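Local coordinates for 3-ketosteroid-delta4-5alpha-dehydrogenase (Rhodococcus jostii, PDB 4AT2), which uses a bound flavin-adenine dinucleotide to dehydrogenate 3-ketosteroids, probably placing a double bond between C4 and C5 of the 5alpha-steroid during steroid breakdown, at residues G84-L89 and M165-E170; E106-F111 and A182-V187; P145-F150 and P159-L164. All blocks are in the same frame, centred on the assembly; numbering follows the deposited sequence.

Contact 1 of 3, residues G84-L89 and M165-E170. With FAD (flavin-adenine dinucleotide), chain D.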
loop_
_atom_site.group_PDB
_atom_site.type_symbol
_atom_site.label_atom_id
_atom_site.label_comp_id
_atom_site.label_asym_id
_atom_site.label_seq_id
_atom_site.Cartn_x
_atom_site.Cartn_y
_atom_site.Cartn_z
ATOM N N GLY A 84 -2.092 -23.484 10.177
ATOM C CA GLY A 84 -1.985 -24.720 9.373
ATOM C C GLY A 84 -0.669 -25.453 9.583
ATOM O O GLY A 84 -0.583 -26.685 9.442
ATOM N N GLY A 85 0.353 -24.695 9.952
ATOM C CA GLY A 85 1.644 -25.261 10.304
ATOM C C GLY A 85 2.694 -25.183 9.220
ATOM O O GLY A 85 3.806 -25.677 9.416
ATOM N N PHE A 86 2.372 -24.555 8.085
ATOM C CA PHE A 86 3.384 -24.360 7.037
ATOM C C PHE A 86 4.531 -23.529 7.588
ATOM O O PHE A 86 4.316 -22.528 8.281
ATOM C CB PHE A 86 2.819 -23.593 5.843
ATOM C CG PHE A 86 1.970 -24.411 4.926
ATOM C CD1 PHE A 86 2.542 -25.160 3.907
ATOM C CD2 PHE A 86 0.587 -24.371 5.037
ATOM C CE1 PHE A 86 1.746 -25.895 3.032
ATOM C CE2 PHE A 86 -0.216 -25.101 4.166
ATOM C CZ PHE A 86 0.369 -25.865 3.166
ATOM N N ILE A 87 5.749 -23.935 7.246
ATOM C CA ILE A 87 6.954 -23.175 7.555
ATOM C C ILE A 87 7.724 -23.114 6.236
ATOM O O ILE A 87 8.052 -24.158 5.669
ATOM C CB ILE A 87 7.812 -23.869 8.641
ATOM C CG1 ILE A 87 6.949 -24.345 9.821
ATOM C CG2 ILE A 87 8.912 -22.920 9.119
ATOM C CD1 ILE A 87 7.705 -25.186 10.839
ATOM N N TYR A 88 7.945 -21.899 5.730
ATOM C CA TYR A 88 8.527 -21.697 4.409
ATOM C C TYR A 88 10.044 -21.879 4.443
ATOM O O TYR A 88 10.777 -20.983 4.836
ATOM C CB TYR A 88 8.138 -20.315 3.837
ATOM C CG TYR A 88 8.337 -20.266 2.344
ATOM C CD1 TYR A 88 7.314 -20.668 1.483
ATOM C CD2 TYR A 88 9.567 -19.878 1.797
ATOM C CE1 TYR A 88 7.501 -20.666 0.112
ATOM C CE2 TYR A 88 9.764 -19.867 0.418
ATOM C CZ TYR A 88 8.733 -20.275 -0.411
ATOM O OH TYR A 88 8.919 -20.299 -1.768
ATOM N N LEU A 89 10.510 -23.055 4.030
ATOM C CA LEU A 89 11.927 -23.404 4.137
ATOM C C LEU A 89 12.405 -24.050 2.854
ATOM O O LEU A 89 11.613 -24.644 2.132
ATOM C CB LEU A 89 12.143 -24.363 5.310
ATOM C CG LEU A 89 11.660 -23.877 6.683
ATOM C CD1 LEU A 89 11.737 -25.021 7.668
ATOM C CD2 LEU A 89 12.485 -22.686 7.172
ATOM N N MET A 165 4.841 -29.608 0.754
ATOM C CA MET A 165 3.802 -29.226 -0.207
ATOM C C MET A 165 4.193 -27.896 -0.831
ATOM O O MET A 165 4.822 -27.074 -0.171
ATOM C CB MET A 165 2.462 -29.099 0.530
ATOM C CG MET A 165 1.252 -28.860 -0.351
ATOM S SD MET A 165 -0.253 -28.898 0.655
ATOM C CE MET A 165 -1.423 -28.186 -0.494
ATOM N N TYR A 166 3.852 -27.698 -2.104
ATOM C CA TYR A 166 3.952 -26.363 -2.703
ATOM C C TYR A 166 3.028 -25.415 -1.965
ATOM O O TYR A 166 1.895 -25.771 -1.640
ATOM C CB TYR A 166 3.588 -26.375 -4.193
ATOM C CG TYR A 166 4.719 -26.843 -5.083
ATOM C CD1 TYR A 166 5.777 -25.982 -5.405
ATOM C CD2 TYR A 166 4.738 -28.146 -5.601
ATOM C CE1 TYR A 166 6.819 -26.398 -6.227
ATOM C CE2 TYR A 166 5.780 -28.572 -6.422
ATOM C CZ TYR A 166 6.812 -27.697 -6.729
ATOM O OH TYR A 166 7.855 -28.112 -7.537
ATOM N N SER A 167 3.506 -24.198 -1.709
ATOM C CA SER A 167 2.753 -23.281 -0.845
ATOM C C SER A 167 2.819 -21.812 -1.278
ATOM O O SER A 167 2.301 -20.936 -0.575
ATOM C CB SER A 167 3.211 -23.447 0.625
ATOM O OG SER A 167 4.485 -22.861 0.856
ATOM N N GLY A 168 3.452 -21.545 -2.420
ATOM C CA GLY A 168 3.653 -20.163 -2.863
ATOM C C GLY A 168 3.447 -19.874 -4.340
ATOM O O GLY A 168 3.685 -18.747 -4.784
ATOM N N GLY A 169 3.010 -20.873 -5.103
ATOM C CA GLY A 169 2.853 -20.704 -6.554
ATOM C C GLY A 169 4.152 -20.937 -7.314
ATOM O O GLY A 169 4.296 -20.501 -8.459
ATOM N N GLU A 170 5.094 -21.641 -6.688
ATOM C CA GLU A 170 6.411 -21.903 -7.294
ATOM C C GLU A 170 6.280 -22.726 -8.572
ATOM O O GLU A 170 7.097 -22.596 -9.482
ATOM C CB GLU A 170 7.332 -22.668 -6.334
ATOM C CG GLU A 170 7.690 -21.937 -5.047
ATOM C CD GLU A 170 6.653 -22.112 -3.937
ATOM O OE1 GLU A 170 5.566 -22.687 -4.162
ATOM O OE2 GLU A 170 6.937 -21.654 -2.815
HETATM P PA FAD D . 1.469 -15.073 17.708
HETATM O O1A FAD D . 1.830 -16.476 17.411
HETATM O O2A FAD D . 0.056 -14.673 17.636
HETATM O O5B FAD D . 2.030 -14.720 19.166
HETATM C C5B FAD D . 1.883 -13.406 19.712
HETATM C C4B FAD D . 1.592 -13.532 21.218
HETATM O O4B FAD D . 1.623 -12.180 21.724
HETATM C C3B FAD D . 0.167 -14.057 21.437
HETATM O O3B FAD D . 0.211 -15.184 22.348
HETATM C C2B FAD D . -0.581 -12.858 22.029
HETATM O O2B FAD D . -1.583 -13.298 22.984
HETATM C C1B FAD D . 0.548 -12.087 22.711
HETATM N N9A FAD D . 0.266 -10.648 22.903
HETATM C C8A FAD D . -0.445 -9.818 22.129
HETATM N N7A FAD D . -0.423 -8.609 22.685
HETATM C C5A FAD D . 0.317 -8.674 23.809
HETATM C C6A FAD D . 0.673 -7.773 24.758
HETATM N N6A FAD D . 0.261 -6.511 24.639
HETATM N N1A FAD D . 1.434 -8.116 25.811
HETATM C C2A FAD D . 1.887 -9.420 25.947
HETATM N N3A FAD D . 1.514 -10.340 24.971
HETATM C C4A FAD D . 0.737 -9.940 23.931
HETATM N N1 FAD D . 1.327 -18.555 8.757
HETATM C C2 FAD D . 2.271 -19.456 8.298
HETATM O O2 FAD D . 3.409 -19.066 8.076
HETATM N N3 FAD D . 1.925 -20.800 8.096
HETATM C C4 FAD D . 0.616 -21.231 8.318
HETATM O O4 FAD D . 0.345 -22.418 8.114
HETATM C C4X FAD D . -0.340 -20.317 8.776
HETATM N N5 FAD D . -1.626 -20.695 8.980
HETATM C C5X FAD D . -2.567 -19.755 9.193
HETATM C C6 FAD D . -3.923 -20.095 9.151
HETATM C C7 FAD D . -4.908 -19.133 9.386
HETATM C C7M FAD D . -6.259 -19.533 9.332
HETATM C C8 FAD D . -4.535 -17.800 9.658
HETATM C C8M FAD D . -5.475 -16.780 9.911
HETATM C C9 FAD D . -3.179 -17.467 9.710
HETATM C C9A FAD D . -2.194 -18.433 9.456
HETATM N N10 FAD D . -0.878 -18.110 9.471
HETATM C C10 FAD D . 0.018 -18.986 8.995
HETATM C "C1'" FAD D . -0.368 -16.847 10.067
HETATM C "C2'" FAD D . 0.331 -17.149 11.401
HETATM O "O2'" FAD D . -0.598 -17.904 12.182
HETATM C "C3'" FAD D . 0.697 -15.852 12.141
HETATM O "O3'" FAD D . 1.075 -14.802 11.233
HETATM C "C4'" FAD D . 1.846 -16.126 13.125
HETATM O "O4'" FAD D . 1.435 -17.177 14.012
HETATM C "C5'" FAD D . 2.172 -14.872 13.940
HETATM O "O5'" FAD D . 3.305 -15.159 14.782
HETATM P P FAD D . 3.686 -14.159 15.988
HETATM O O1P FAD D . 3.949 -12.812 15.473
HETATM O O2P FAD D . 4.710 -14.856 16.836
HETATM O O3P FAD D . 2.253 -14.002 16.750
#

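Contact 2 of 3, residues E106-F111 and A182-V187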
loop_
_atom_site.group_PDB
_atom_site.type_symbol
_atom_site.label_atom_id
_atom_site.label_comp_id
_atom_site.label_asym_id
_atom_site.label_seq_id
_atom_site.Cartn_x
_atom_site.Cartn_y
_atom_site.Cartn_z
ATOM N N GLU A 106 20.110 -19.820 -3.692
ATOM C CA GLU A 106 19.968 -18.856 -4.784
ATOM C C GLU A 106 18.625 -18.991 -5.493
ATOM O O GLU A 106 17.993 -17.986 -5.829
ATOM C CB GLU A 106 21.121 -18.944 -5.794
ATOM C CG GLU A 106 21.144 -17.791 -6.805
ATOM C CD GLU A 106 20.997 -16.402 -6.173
ATOM O OE1 GLU A 106 21.748 -16.055 -5.222
ATOM O OE2 GLU A 106 20.099 -15.650 -6.622
ATOM N N ASN A 107 18.201 -20.233 -5.721
ATOM C CA ASN A 107 16.918 -20.483 -6.371
ATOM C C ASN A 107 15.752 -20.011 -5.495
ATOM O O ASN A 107 14.805 -19.377 -5.971
ATOM C CB ASN A 107 16.782 -21.965 -6.708
ATOM C CG ASN A 107 15.590 -22.242 -7.591
ATOM O OD1 ASN A 107 15.430 -21.622 -8.651
ATOM N ND2 ASN A 107 14.729 -23.157 -7.153
ATOM N N MET A 108 15.847 -20.311 -4.204
ATOM C CA MET A 108 14.853 -19.861 -3.245
ATOM C C MET A 108 14.767 -18.333 -3.218
ATOM O O MET A 108 13.668 -17.772 -3.226
ATOM C CB MET A 108 15.193 -20.417 -1.868
ATOM C CG MET A 108 14.141 -20.162 -0.816
ATOM S SD MET A 108 14.676 -20.995 0.684
ATOM C CE MET A 108 13.521 -20.291 1.849
ATOM N N LYS A 109 15.923 -17.673 -3.193
ATOM C CA LYS A 109 15.970 -16.205 -3.164
ATOM C C LYS A 109 15.324 -15.616 -4.429
ATOM O O LYS A 109 14.539 -14.666 -4.356
ATOM C CB LYS A 109 17.423 -15.704 -3.010
ATOM C CG LYS A 109 17.546 -14.183 -3.129
ATOM C CD LYS A 109 18.990 -13.695 -3.160
ATOM C CE LYS A 109 19.047 -12.244 -3.631
ATOM N NZ LYS A 109 20.373 -11.619 -3.353
ATOM N N THR A 110 15.636 -16.201 -5.584
ATOM C CA THR A 110 15.100 -15.719 -6.857
ATOM C C THR A 110 13.581 -15.786 -6.841
ATOM O O THR A 110 12.897 -14.824 -7.223
ATOM C CB THR A 110 15.695 -16.508 -8.034
ATOM O OG1 THR A 110 17.115 -16.304 -8.045
ATOM C CG2 THR A 110 15.106 -16.023 -9.378
ATOM N N PHE A 111 13.055 -16.906 -6.360
ATOM C CA PHE A 111 11.611 -17.030 -6.241
ATOM C C PHE A 111 11.031 -15.981 -5.288
ATOM O O PHE A 111 10.039 -15.308 -5.613
ATOM C CB PHE A 111 11.169 -18.428 -5.775
ATOM C CG PHE A 111 9.708 -18.477 -5.441
ATOM C CD1 PHE A 111 8.755 -18.564 -6.459
ATOM C CD2 PHE A 111 9.277 -18.336 -4.125
ATOM C CE1 PHE A 111 7.399 -18.560 -6.165
ATOM C CE2 PHE A 111 7.924 -18.325 -3.826
ATOM C CZ PHE A 111 6.986 -18.442 -4.845
ATOM N N ALA A 182 10.280 -25.507 -6.727
ATOM C CA ALA A 182 10.638 -26.389 -5.628
ATOM C C ALA A 182 9.628 -26.109 -4.527
ATOM O O ALA A 182 9.344 -24.950 -4.227
ATOM C CB ALA A 182 12.054 -26.104 -5.130
ATOM N N PRO A 183 9.066 -27.167 -3.936
ATOM C CA PRO A 183 8.121 -26.990 -2.842
ATOM C C PRO A 183 8.871 -26.616 -1.580
ATOM O O PRO A 183 9.915 -27.211 -1.285
ATOM C CB PRO A 183 7.466 -28.372 -2.728
ATOM C CG PRO A 183 8.528 -29.321 -3.196
ATOM C CD PRO A 183 9.249 -28.586 -4.304
ATOM N N ARG A 184 8.333 -25.645 -0.842
ATOM C CA ARG A 184 9.001 -25.134 0.350
ATOM C C ARG A 184 8.068 -25.091 1.554
ATOM O O ARG A 184 8.463 -24.657 2.624
ATOM C CB ARG A 184 9.591 -23.749 0.056
ATOM C CG ARG A 184 10.664 -23.817 -1.032
ATOM C CD ARG A 184 11.458 -22.532 -1.191
ATOM N NE ARG A 184 12.306 -22.667 -2.378
ATOM C CZ ARG A 184 11.998 -22.179 -3.576
ATOM N NH1 ARG A 184 10.886 -21.464 -3.762
ATOM N NH2 ARG A 184 12.818 -22.402 -4.598
ATOM N N GLY A 185 6.826 -25.542 1.383
ATOM C CA GLY A 185 5.914 -25.617 2.525
ATOM C C GLY A 185 6.226 -26.843 3.376
ATOM O O GLY A 185 5.797 -27.953 3.043
ATOM N N HIS A 186 6.978 -26.644 4.463
ATOM C CA HIS A 186 7.322 -27.727 5.403
ATOM C C HIS A 186 6.320 -27.744 6.518
ATOM O O HIS A 186 6.114 -26.726 7.165
ATOM C CB HIS A 186 8.727 -27.527 5.962
ATOM C CG HIS A 186 9.826 -27.734 4.945
ATOM N ND1 HIS A 186 9.962 -26.964 3.839
ATOM C CD2 HIS A 186 10.864 -28.655 4.915
ATOM C CE1 HIS A 186 11.040 -27.381 3.148
ATOM N NE2 HIS A 186 11.588 -28.417 3.811
ATOM N N VAL A 187 5.687 -28.889 6.757
ATOM C CA VAL A 187 4.539 -28.939 7.679
ATOM C C VAL A 187 4.805 -29.978 8.759
ATOM O O VAL A 187 5.039 -31.139 8.442
ATOM C CB VAL A 187 3.229 -29.278 6.922
ATOM C CG1 VAL A 187 2.010 -29.204 7.847
ATOM C CG2 VAL A 187 3.048 -28.331 5.739
#

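Contact 3 of 3, residues P145-F150 and P159-L164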
loop_
_atom_site.group_PDB
_atom_site.type_symbol
_atom_site.label_atom_id
_atom_site.label_comp_id
_atom_site.label_asym_id
_atom_site.label_seq_id
_atom_site.Cartn_x
_atom_site.Cartn_y
_atom_site.Cartn_z
ATOM N N PRO A 145 8.590 -32.586 14.546
ATOM C CA PRO A 145 8.633 -33.740 13.650
ATOM C C PRO A 145 8.120 -33.414 12.241
ATOM O O PRO A 145 7.190 -32.624 12.091
ATOM C CB PRO A 145 7.682 -34.726 14.340
ATOM C CG PRO A 145 6.639 -33.850 14.967
ATOM C CD PRO A 145 7.314 -32.525 15.288
ATOM N N PHE A 146 8.736 -34.000 11.224
ATOM C CA PHE A 146 8.259 -33.848 9.848
ATOM C C PHE A 146 8.206 -35.214 9.181
ATOM O O PHE A 146 9.163 -35.999 9.265
ATOM C CB PHE A 146 9.158 -32.925 9.012
ATOM C CG PHE A 146 9.243 -31.511 9.517
ATOM C CD1 PHE A 146 10.213 -31.152 10.447
ATOM C CD2 PHE A 146 8.389 -30.525 9.027
ATOM C CE1 PHE A 146 10.314 -29.842 10.909
ATOM C CE2 PHE A 146 8.488 -29.212 9.480
ATOM C CZ PHE A 146 9.455 -28.868 10.421
ATOM N N LYS A 147 7.091 -35.502 8.519
ATOM C CA LYS A 147 6.989 -36.728 7.744
ATOM C C LYS A 147 7.661 -36.511 6.398
ATOM O O LYS A 147 7.386 -35.519 5.721
ATOM C CB LYS A 147 5.534 -37.110 7.532
ATOM C CG LYS A 147 5.377 -38.498 6.944
ATOM C CD LYS A 147 3.910 -38.853 6.855
ATOM C CE LYS A 147 3.715 -40.175 6.133
ATOM N NZ LYS A 147 2.295 -40.600 6.276
ATOM N N GLU A 148 8.534 -37.435 6.004
ATOM C CA GLU A 148 9.288 -37.273 4.761
ATOM C C GLU A 148 8.444 -37.758 3.574
ATOM O O GLU A 148 8.723 -38.783 2.954
ATOM C CB GLU A 148 10.685 -37.930 4.870
ATOM C CG GLU A 148 11.526 -37.257 5.957
ATOM C CD GLU A 148 13.015 -37.600 5.938
ATOM O OE1 GLU A 148 13.360 -38.778 5.719
ATOM O OE2 GLU A 148 13.836 -36.670 6.172
ATOM N N SER A 149 7.376 -37.010 3.298
ATOM C CA SER A 149 6.462 -37.301 2.197
ATOM C C SER A 149 5.874 -35.995 1.686
ATOM O O SER A 149 5.741 -35.008 2.440
ATOM C CB SER A 149 5.344 -38.240 2.642
ATOM O OG SER A 149 4.658 -37.686 3.740
ATOM N N PHE A 150 5.524 -36.008 0.404
ATOM C CA PHE A 150 5.092 -34.824 -0.324
ATOM C C PHE A 150 3.636 -34.974 -0.753
ATOM O O PHE A 150 3.237 -36.028 -1.251
ATOM C CB PHE A 150 6.007 -34.640 -1.553
ATOM C CG PHE A 150 5.508 -33.642 -2.568
ATOM C CD1 PHE A 150 5.648 -32.272 -2.355
ATOM C CD2 PHE A 150 4.951 -34.077 -3.771
ATOM C CE1 PHE A 150 5.209 -31.355 -3.300
ATOM C CE2 PHE A 150 4.524 -33.157 -4.726
ATOM C CZ PHE A 150 4.650 -31.797 -4.487
ATOM N N PRO A 159 -3.970 -32.830 3.242
ATOM C CA PRO A 159 -5.118 -33.499 3.880
ATOM C C PRO A 159 -4.690 -34.504 4.940
ATOM O O PRO A 159 -5.447 -34.773 5.878
ATOM C CB PRO A 159 -5.799 -34.232 2.719
ATOM C CG PRO A 159 -4.793 -34.275 1.624
ATOM C CD PRO A 159 -3.991 -33.013 1.780
ATOM N N PHE A 160 -3.482 -35.039 4.785
ATOM C CA PHE A 160 -2.948 -36.025 5.713
ATOM C C PHE A 160 -1.734 -35.438 6.441
ATOM O O PHE A 160 -1.560 -34.214 6.486
ATOM C CB PHE A 160 -2.634 -37.325 4.959
ATOM C CG PHE A 160 -3.754 -37.783 4.053
ATOM C CD1 PHE A 160 -4.983 -38.186 4.588
ATOM C CD2 PHE A 160 -3.593 -37.809 2.666
ATOM C CE1 PHE A 160 -6.022 -38.601 3.758
ATOM C CE2 PHE A 160 -4.628 -38.230 1.833
ATOM C CZ PHE A 160 -5.841 -38.625 2.380
ATOM N N ASP A 161 -0.893 -36.289 7.014
ATOM C CA ASP A 161 0.208 -35.783 7.832
ATOM C C ASP A 161 1.500 -35.589 7.038
ATOM O O ASP A 161 2.581 -35.652 7.606
ATOM C CB ASP A 161 0.439 -36.674 9.072
ATOM C CG ASP A 161 0.843 -38.097 8.717
ATOM O OD1 ASP A 161 0.644 -38.505 7.555
ATOM O OD2 ASP A 161 1.359 -38.815 9.614
ATOM N N ASP A 162 1.381 -35.348 5.733
ATOM C CA ASP A 162 2.559 -35.141 4.887
ATOM C C ASP A 162 3.328 -33.886 5.273
ATOM O O ASP A 162 2.756 -32.915 5.784
ATOM C CB ASP A 162 2.168 -35.123 3.414
ATOM C CG ASP A 162 1.598 -36.450 2.971
ATOM O OD1 ASP A 162 2.315 -37.470 3.066
ATOM O OD2 ASP A 162 0.425 -36.485 2.565
ATOM N N GLY A 163 4.638 -33.923 5.055
ATOM C CA GLY A 163 5.509 -32.855 5.522
ATOM C C GLY A 163 5.886 -31.794 4.509
ATOM O O GLY A 163 6.399 -30.744 4.881
ATOM N N LEU A 164 5.650 -32.052 3.224
ATOM C CA LEU A 164 6.086 -31.103 2.194
ATOM C C LEU A 164 5.007 -30.870 1.143
ATOM O O LEU A 164 4.332 -31.810 0.709
ATOM C CB LEU A 164 7.403 -31.583 1.548
ATOM C CG LEU A 164 8.152 -30.649 0.585
ATOM C CD1 LEU A 164 8.746 -29.447 1.309
ATOM C CD2 LEU A 164 9.259 -31.435 -0.105
HETATM O O HOH W 1 4.729 -33.898 8.500
HETATM O O HOH W 2 1.563 -41.371 8.790
#

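Contact 1 of 3, residues G84-L89 and M165-E170
The Tyr88 ring and the Glu170 carboxylate meet edge to edge, their planes 13° apart. Glu170 OE2 lies in the ring plane at the hydroxyl end. The Phe86 ring has two neighbours at its edge: the flavin oxygen O4, and Met165 SD, 4.0 Å from Phe86 CZ. The latter is a Met-aromatic contact made at the ring edge. Ser167 CB comes up obliquely to the same ring, 3.7 Å from Phe86 CE1.

Tyr88 OH gives its hydrogen to Glu170 OE2 at 2.6 Å, on the anti lone pair of that oxygen. Glu170 can offer it because its chain bends at CG (chi2 85°), which turns the carboxylate back over its own loop. Glu170 OE1 accepts Gly168 N at 3.0 Å, on its syn side but 29° out of the carboxylate plane. The loop and the tyrosine therefore share one carboxylate. Tyr88 OH also takes a hydrogen bond from Arg184 NH1. Ser167 OG sits at the Tyr88 edge, but its hydrogen-bond partner is the backbone oxygen of Ser488. With an alanine at Glu170, the Tyr88 hydroxyl would probably lose its acceptor and the Gly168 amide its carboxylate partner.

At the other end the backbone of 84-86 reads the flavin. Gly84 N donates to flavin N5 at 3.1 Å. Phe86 N donates to O4 at 2.9 Å, with a weak bond from Gly85 N beside it. Phe86 O accepts flavin N3 at 3.0 Å. A CB at Gly84 would be crowded by flavin O4. Phe86, also close to the bound steroid, packs against Met165 and Ser167. The amides hold this edge of the flavin in place and would be expected to polarise the oxidised ring at N5 and C4=O4.

Contact 2 of 3, residues E106-F111 and A182-V187
Arg184 runs from its loop to the helix 105-115 and meets Asn107, Met108 and Phe111 there. Its CB starts toward the helix, and the chain is extended from CG to NE, so the guanidinium is carried straight out to the helix surface. Arg184 CD is the first atom to touch, 3.6 Å from Met108 CG, with Met108 SD a little farther off. Arg184 NE comes next, 3.5 Å from the same Met108 CG.

The guanidinium then lies flat between two backbones. Met108 CA is 3.4 Å above one face, toward its rim, and Ala182 O, from the arginine's own loop, is over the centre of the opposite face. Arg184 NH1 approaches the Phe111 ring obliquely, 3.5 Å from Phe111 CD2, the two planes being 36° apart. Arg184 NH2 ends beside Asn107 ND2 at 3.3 Å, with the amide nitrogen in the guanidinium plane. Both are donors, so this is proximity and not a bond.

The polar partners come from around the contact. Asp103 OD2 makes a salt bridge with Arg184 NE. Asn107 ND2 donates to Ala180 O and to Asp103 OD1. Asp103 thus bridges Arg184 NE and Asn107 ND2. Behind the guanidinium, His186 ND1 donates to Arg184 O at 3.0 Å, from above the carbonyl plane.

The contact joins the helix to the loop leading into strand 185-186 through one extended side chain, with no direct hydrogen bond between the two segments. This side of the helix thus gives the buried arginine carbon and ring contacts, while its charge is probably balanced by Asp103, with Glu170 also near.

Contact 3 of 3, residues P145-F150 and P159-L164
Lys147 and Asp161 form the salt bridge of this contact, with Lys147 NZ 3.0 Å from Asp161 OD1. The ammonium meets that oxygen on its syn side, 23° out of the carboxylate plane. Lys147 has CG anti to the backbone N (chi1 -170°), stays extended along its whole length and crosses the aspartate at about a right angle. A water accepts from NZ and donates to Asp161 OD2, so both carboxylate oxygens are linked to the lysine. OD2 also accepts from Gln189 NE2. A second water joins Lys147 N to Asp161 O.

The hydroxyl of Ser149 points to the other aspartate. The 2.4 Å separation of Ser149 OG and Asp162 OD1 is unusually short for a hydrogen bond, and its exact length is doubtful. Lys147 NZ is 4.5 Å from Asp162 OD1, too far for a salt bridge.

Farther in, the backbones meet. Ser149 O accepts Leu164 N at 3.1 Å, in the carbonyl plane, and a weak bond from Gly163 N. Gly163 CA lies 3.3 Å from Lys147 O, and a CB on it would clash with that oxygen. Phe150 and Leu164 form a single beta bridge. Phe150 CA also makes a CA-H...O contact with Leu164 O at 3.3 Å.

Packing closes the contact. Phe150 CD1 rests 4.2 Å from Leu164 CG, and the Phe150 ring also meets the Phe101 ring. Leu164 touches Leu95, Pro183 and His186.

The two arms of the excursion between the helix 132-141 and the strand 164-165 are thus tied by charge and water at one end and by backbone and apolar contacts at the other. The nearby lysine would be expected to ease the negative charge of both aspartates.

Overall arrangement
The three contacts meet at the small antiparallel sheet in which strand 185-186 lies between 87-88 and 164-165. Contacts 1 and 2 have centres about 8 Å apart. They are joined by probable hydrogen bonds, Ile87 N to His186 O at 2.8 Å and Leu89 N to Arg184 O at 3.0 Å. Contact 3 lies about 16 Å from contact 2, centre to centre, and reaches it through Val187 N and Gly163 O, 2.7 Å apart. Phe150 packs on Met165 and Tyr166. Only contact 1 touches the flavin; its Phe86 side chain also lies close to the bound steroid. The Arg184 side chain stays about 11 Å from the flavin, and the residue Gly163 lies about 12 Å from it.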